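Local coordinates for trypsin-resistant surface T6 protein (Streptococcus pyogenes serotype M6, PDB 4P0D) that forms the backbone subunit of a cell-wall-linked streptococcal pilus, probably polymerised by sortase into a covalent fibre, at residues A[320-325]-A[468-473]; A[349-354]-A[447-452]. The protein carries 1 engineered substitution. One frame throughout, in Å; residues are numbered along the deposited sequence.

Contact 1 of 2, residues A[320-325]-A[468-473]; sequences QIAFRK and SGTVLL
Gln320 O receives the shortest backbone bond of this pairing, 2.8 Å from Val471 N and close to straight at 177°. The same oxygen also takes a CA-H...O contact from Thr470. Gln320 N in turn donates to Gly469 O at 3.0 Å. Ala322 repeats the pattern two residues on: its N donates to Val471 O, and its O accepts from Leu473 N at 2.9 Å. This alternation is that of parallel strands, with Gln320 beside Thr470 and Ala322 beside Leu472. A side-chain bond is added on the face of these residues. Gln320 NE2 donates to Thr470 OG1 at 2.9 Å, with the hydroxyl near the amide plane. Gln320 CG sits between its own N and carbonyl carbon (chi1 57°), and the extended chain beyond brings NE2 up to the hydroxyl. The other branch of Thr470, CG2, meets Ala322 CB at 3.5 Å. Leu472 CD1 packs over the Ala322 carbonyl and touches its CB. Beyond the direct bonds, a water links Arg324 N to Leu473 O. Strands 320-327 and 470-479 are the first and last of the C-terminal domain, and Lys325, at the end of the first segment, is covalently linked to Asn479. Strand 320-327 is the middle of a three-stranded mixed sheet, with 359-361 antiparallel on its other edge. Ile321 and Phe323 pack on strand 368-376, while Thr470 and Leu472 touch strand 399-401.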
loop_
_atom_site.group_PDB
_atom_site.type_symbol
_atom_site.label_atom_id
_atom_site.label_comp_id
_atom_site.label_asym_id
_atom_site.label_seq_id
_atom_site.Cartn_x
_atom_site.Cartn_y
_atom_site.Cartn_z
ATOM N N GLN A 320 -12.602 -1.686 22.276
ATOM C CA GLN A 320 -13.484 -2.632 22.928
ATOM C C GLN A 320 -14.045 -2.027 24.193
ATOM O O GLN A 320 -13.397 -1.198 24.838
ATOM C CB GLN A 320 -12.777 -3.955 23.183
ATOM C CG GLN A 320 -11.515 -3.861 24.013
ATOM C CD GLN A 320 -10.709 -5.147 23.998
ATOM O OE1 GLN A 320 -10.876 -6.001 23.122
ATOM N NE2 GLN A 320 -9.816 -5.281 24.959
ATOM N N ILE A 321 -15.274 -2.414 24.503
ATOM C CA ILE A 321 -15.981 -1.912 25.663
ATOM C C ILE A 321 -15.882 -2.922 26.802
ATOM O O ILE A 321 -16.092 -4.108 26.602
ATOM C CB ILE A 321 -17.457 -1.635 25.337
ATOM C CG1 ILE A 321 -17.552 -0.632 24.182
ATOM C CG2 ILE A 321 -18.192 -1.090 26.565
ATOM C CD1 ILE A 321 -18.950 -0.413 23.679
ATOM N N ALA A 322 -15.603 -2.409 27.996
ATOM C CA ALA A 322 -15.467 -3.217 29.197
ATOM C C ALA A 322 -16.227 -2.549 30.338
ATOM O O ALA A 322 -16.415 -1.333 30.349
ATOM C CB ALA A 322 -13.993 -3.378 29.559
ATOM N N PHE A 323 -16.684 -3.352 31.282
ATOM C CA PHE A 323 -17.361 -2.832 32.464
ATOM C C PHE A 323 -17.243 -3.848 33.598
ATOM O O PHE A 323 -16.850 -4.992 33.387
ATOM C CB PHE A 323 -18.832 -2.549 32.159
ATOM C CG PHE A 323 -19.618 -3.771 31.733
ATOM C CD1 PHE A 323 -20.175 -4.614 32.680
ATOM C CD2 PHE A 323 -19.804 -4.067 30.384
ATOM C CE1 PHE A 323 -20.897 -5.725 32.305
ATOM C CE2 PHE A 323 -20.540 -5.174 29.996
ATOM C CZ PHE A 323 -21.082 -6.010 30.958
ATOM N N ARG A 324 -17.583 -3.419 34.805
ATOM C CA ARG A 324 -17.565 -4.321 35.935
ATOM C C ARG A 324 -18.937 -4.367 36.593
ATOM O O ARG A 324 -19.590 -3.332 36.771
ATOM C CB ARG A 324 -16.492 -3.917 36.938
ATOM C CG ARG A 324 -16.188 -5.009 37.947
ATOM C CD ARG A 324 -15.191 -4.532 38.986
ATOM N NE ARG A 324 -14.430 -5.652 39.523
ATOM C CZ ARG A 324 -13.542 -5.557 40.510
ATOM N NH1 ARG A 324 -13.285 -4.378 41.087
ATOM N NH2 ARG A 324 -12.903 -6.646 40.924
ATOM N N LYS A 325 -19.354 -5.585 36.943
ATOM C CA LYS A 325 -20.617 -5.830 37.610
ATOM C C LYS A 325 -20.389 -6.054 39.100
ATOM O O LYS A 325 -19.598 -6.920 39.470
ATOM C CB LYS A 325 -21.271 -7.070 37.004
ATOM C CG LYS A 325 -22.718 -7.271 37.404
ATOM C CD LYS A 325 -23.521 -5.994 37.168
ATOM C CE LYS A 325 -24.995 -6.202 37.443
ATOM N NZ LYS A 325 -25.244 -6.397 38.890
ATOM N N SER A 468 -4.924 2.940 24.261
ATOM C CA SER A 468 -4.599 1.623 24.828
ATOM C C SER A 468 -5.553 0.539 24.274
ATOM O O SER A 468 -5.170 -0.624 24.128
ATOM C CB SER A 468 -4.625 1.667 26.355
ATOM O OG SER A 468 -3.581 2.501 26.878
ATOM N N GLY A 469 -6.785 0.932 23.962
ATOM C CA GLY A 469 -7.718 0.058 23.245
ATOM C C GLY A 469 -9.027 -0.238 23.953
ATOM O O GLY A 469 -10.050 -0.460 23.310
ATOM N N THR A 470 -9.022 -0.228 25.282
ATOM C CA THR A 470 -10.228 -0.553 26.033
ATOM C C THR A 470 -10.870 0.677 26.669
ATOM O O THR A 470 -10.195 1.525 27.278
ATOM C CB THR A 470 -9.946 -1.635 27.094
ATOM O OG1 THR A 470 -9.394 -2.780 26.454
ATOM C CG2 THR A 470 -11.243 -2.044 27.831
ATOM N N VAL A 471 -12.188 0.779 26.492
ATOM C CA VAL A 471 -12.987 1.819 27.097
ATOM C C VAL A 471 -13.735 1.166 28.260
ATOM O O VAL A 471 -14.697 0.435 28.043
ATOM C CB VAL A 471 -13.981 2.416 26.092
ATOM C CG1 VAL A 471 -14.766 3.540 26.731
ATOM C CG2 VAL A 471 -13.256 2.936 24.852
ATOM N N LEU A 472 -13.286 1.424 29.485
ATOM C CA LEU A 472 -13.908 0.847 30.699
ATOM C C LEU A 472 -14.941 1.785 31.314
ATOM O O LEU A 472 -14.644 2.955 31.595
ATOM C CB LEU A 472 -12.830 0.537 31.736
ATOM C CG LEU A 472 -13.278 -0.054 33.088
ATOM C CD1 LEU A 472 -13.896 -1.430 32.917
ATOM C CD2 LEU A 472 -12.101 -0.116 34.045
ATOM N N LEU A 473 -16.156 1.290 31.526
ATOM C CA LEU A 473 -17.225 2.138 32.070
ATOM C C LEU A 473 -16.778 2.824 33.379
ATOM O O LEU A 473 -16.236 2.160 34.245
ATOM C CB LEU A 473 -18.466 1.295 32.346
ATOM C CG LEU A 473 -19.735 2.050 32.731
ATOM C CD1 LEU A 473 -20.294 2.847 31.564
ATOM C CD2 LEU A 473 -20.786 1.067 33.218
HETATM O O HOH W 1 -17.215 -0.718 35.156
#

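Contact 2 of 2, residues A[349-354]-A[447-452]; sequences IDIVTT and AYIEST
Ile351 lies in strand 348-353 and meets Ile449 and Thr452 through side chains, without backbone pairing; just before it, Ile349 and Asp350 both face Val341 in a classic beta bulge. Ile449 sends its CD1 end against the backbone, 3.6 Å from Ile351 N and 3.9 Å from Asp350 CA. Ile351 N is buried here and has no polar partner in the model. The methyl also touches Ile351 CB, CG1 and CD1. Thr452 approaches Ile351 at about a right angle. Its CG2 rests 3.3 Å from Ile351 O and 3.6 Å from Ile351 CG2. The torsion of Thr452 (chi1 70°) sets OG1 between its own N and carbonyl carbon and turns it to Thr353, leaving CG2 for Ile351. The two hydroxyls, Thr353 OG1 and Thr452 OG1, are hydrogen-bonded at 2.7 Å, and either could donate. Asp350 has its main polar partner elsewhere, a salt bridge from OD2 to Lys406. The contact joins two antiparallel four-stranded sheets. Strand 348-353 is an edge strand of one and pairs with 338-343; strand 445-451 lies between 409-411 and 425-428 in the other.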
loop_
_atom_site.group_PDB
_atom_site.type_symbol
_atom_site.label_atom_id
_atom_site.label_comp_id
_atom_site.label_asym_id
_atom_site.label_seq_id
_atom_site.Cartn_x
_atom_site.Cartn_y
_atom_site.Cartn_z
ATOM N N ILE A 349 -25.011 -5.642 19.293
ATOM C CA ILE A 349 -23.657 -5.779 18.773
ATOM C C ILE A 349 -22.970 -7.054 19.287
ATOM O O ILE A 349 -22.271 -7.739 18.539
ATOM C CB ILE A 349 -22.824 -4.538 19.170
ATOM C CG1 ILE A 349 -23.503 -3.285 18.617
ATOM C CG2 ILE A 349 -21.399 -4.635 18.644
ATOM C CD1 ILE A 349 -23.982 -3.467 17.187
ATOM N N ASP A 350 -23.171 -7.358 20.565
ATOM C CA ASP A 350 -22.471 -8.453 21.229
ATOM C C ASP A 350 -23.214 -8.832 22.511
ATOM O O ASP A 350 -24.050 -8.053 23.012
ATOM C CB ASP A 350 -21.036 -7.988 21.555
ATOM C CG ASP A 350 -20.104 -9.127 21.973
ATOM O OD1 ASP A 350 -20.358 -10.297 21.631
ATOM O OD2 ASP A 350 -19.094 -8.832 22.628
ATOM N N ILE A 351 -22.905 -10.026 23.016
ATOM C CA ILE A 351 -23.406 -10.526 24.303
ATOM C C ILE A 351 -22.213 -10.996 25.121
ATOM O O ILE A 351 -21.324 -11.695 24.627
ATOM C CB ILE A 351 -24.448 -11.654 24.113
ATOM C CG1 ILE A 351 -25.740 -11.052 23.541
ATOM C CG2 ILE A 351 -24.794 -12.358 25.428
ATOM C CD1 ILE A 351 -26.687 -12.080 22.981
ATOM N N VAL A 352 -22.178 -10.586 26.377
ATOM C CA VAL A 352 -21.038 -10.894 27.234
ATOM C C VAL A 352 -21.519 -11.418 28.583
ATOM O O VAL A 352 -22.632 -11.140 29.008
ATOM C CB VAL A 352 -20.125 -9.662 27.402
ATOM C CG1 VAL A 352 -19.757 -9.087 26.033
ATOM C CG2 VAL A 352 -20.781 -8.587 28.247
ATOM N N THR A 353 -20.656 -12.179 29.237
ATOM C CA THR A 353 -20.940 -12.739 30.548
ATOM C C THR A 353 -19.845 -12.328 31.515
ATOM O O THR A 353 -18.674 -12.467 31.182
ATOM C CB THR A 353 -20.981 -14.272 30.432
ATOM O OG1 THR A 353 -22.065 -14.637 29.580
ATOM C CG2 THR A 353 -21.163 -14.918 31.793
ATOM N N THR A 354 -20.194 -11.818 32.705
ATOM C CA THR A 354 -19.146 -11.356 33.631
ATOM C C THR A 354 -18.384 -12.527 34.254
ATOM O O THR A 354 -18.934 -13.606 34.456
ATOM C CB THR A 354 -19.671 -10.423 34.742
ATOM O OG1 THR A 354 -20.599 -11.123 35.578
ATOM C CG2 THR A 354 -20.343 -9.172 34.146
ATOM N N ALA A 447 -26.855 -14.574 11.253
ATOM C CA ALA A 447 -25.922 -14.925 12.324
ATOM C C ALA A 447 -26.507 -14.542 13.676
ATOM O O ALA A 447 -26.853 -13.369 13.893
ATOM C CB ALA A 447 -24.595 -14.226 12.130
ATOM N N TYR A 448 -26.608 -15.539 14.562
ATOM C CA TYR A 448 -26.946 -15.344 15.983
ATOM C C TYR A 448 -25.765 -15.758 16.838
ATOM O O TYR A 448 -24.980 -16.606 16.437
ATOM C CB TYR A 448 -28.162 -16.197 16.388
ATOM C CG TYR A 448 -29.318 -15.969 15.486
ATOM C CD1 TYR A 448 -29.454 -16.700 14.308
ATOM C CD2 TYR A 448 -30.259 -14.990 15.772
ATOM C CE1 TYR A 448 -30.506 -16.476 13.451
ATOM C CE2 TYR A 448 -31.315 -14.750 14.914
ATOM C CZ TYR A 448 -31.433 -15.500 13.756
ATOM O OH TYR A 448 -32.480 -15.272 12.897
ATOM N N ILE A 449 -25.650 -15.160 18.020
ATOM C CA ILE A 449 -24.655 -15.576 18.994
ATOM C C ILE A 449 -25.221 -16.803 19.703
ATOM O O ILE A 449 -26.292 -16.726 20.302
ATOM C CB ILE A 449 -24.351 -14.458 20.006
ATOM C CG1 ILE A 449 -23.748 -13.244 19.274
ATOM C CG2 ILE A 449 -23.421 -14.967 21.104
ATOM C CD1 ILE A 449 -23.715 -11.976 20.094
ATOM N N GLU A 450 -24.513 -17.928 19.601
ATOM C CA GLU A 450 -24.988 -19.210 20.140
ATOM C C GLU A 450 -24.586 -19.399 21.592
ATOM O O GLU A 450 -25.342 -19.978 22.371
ATOM C CB GLU A 450 -24.449 -20.389 19.325
ATOM C CG GLU A 450 -25.101 -21.718 19.701
ATOM C CD GLU A 450 -24.544 -22.900 18.941
ATOM O OE1 GLU A 450 -23.340 -22.882 18.597
ATOM O OE2 GLU A 450 -25.318 -23.855 18.699
ATOM N N SER A 451 -23.393 -18.931 21.947
ATOM C CA SER A 451 -22.915 -19.023 23.320
ATOM C C SER A 451 -21.889 -17.927 23.599
ATOM O O SER A 451 -21.323 -17.347 22.671
ATOM C CB SER A 451 -22.293 -20.400 23.568
ATOM O OG SER A 451 -21.114 -20.574 22.800
ATOM N N THR A 452 -21.646 -17.659 24.877
ATOM C CA THR A 452 -20.622 -16.695 25.284
ATOM C C THR A 452 -19.705 -17.285 26.343
ATOM O O THR A 452 -20.173 -17.885 27.309
ATOM C CB THR A 452 -21.245 -15.412 25.858
ATOM O OG1 THR A 452 -21.837 -15.701 27.123
ATOM C CG2 THR A 452 -22.296 -14.856 24.923
#

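The centres of contacts 1 and 2 are about 16 Å apart, in the C-terminal domain of this three-domain pilin. The first segments of both lie within its prealbumin-like fold. Along the chain the order is 320-325, 349-354, 447-452, 468-473, so both segments of contact 2 come between those of contact 1. The first segments touch directly: Phe323 packs on Val352 and Thr354, and Lys325 CB on Thr354. Contact 1 joins strands within one sheet, whereas contact 2 joins two separate sheets. The isopeptide bond between Lys325 and Asn479 ties the two ends of the domain together, consistent with a mechanically robust pilus subunit.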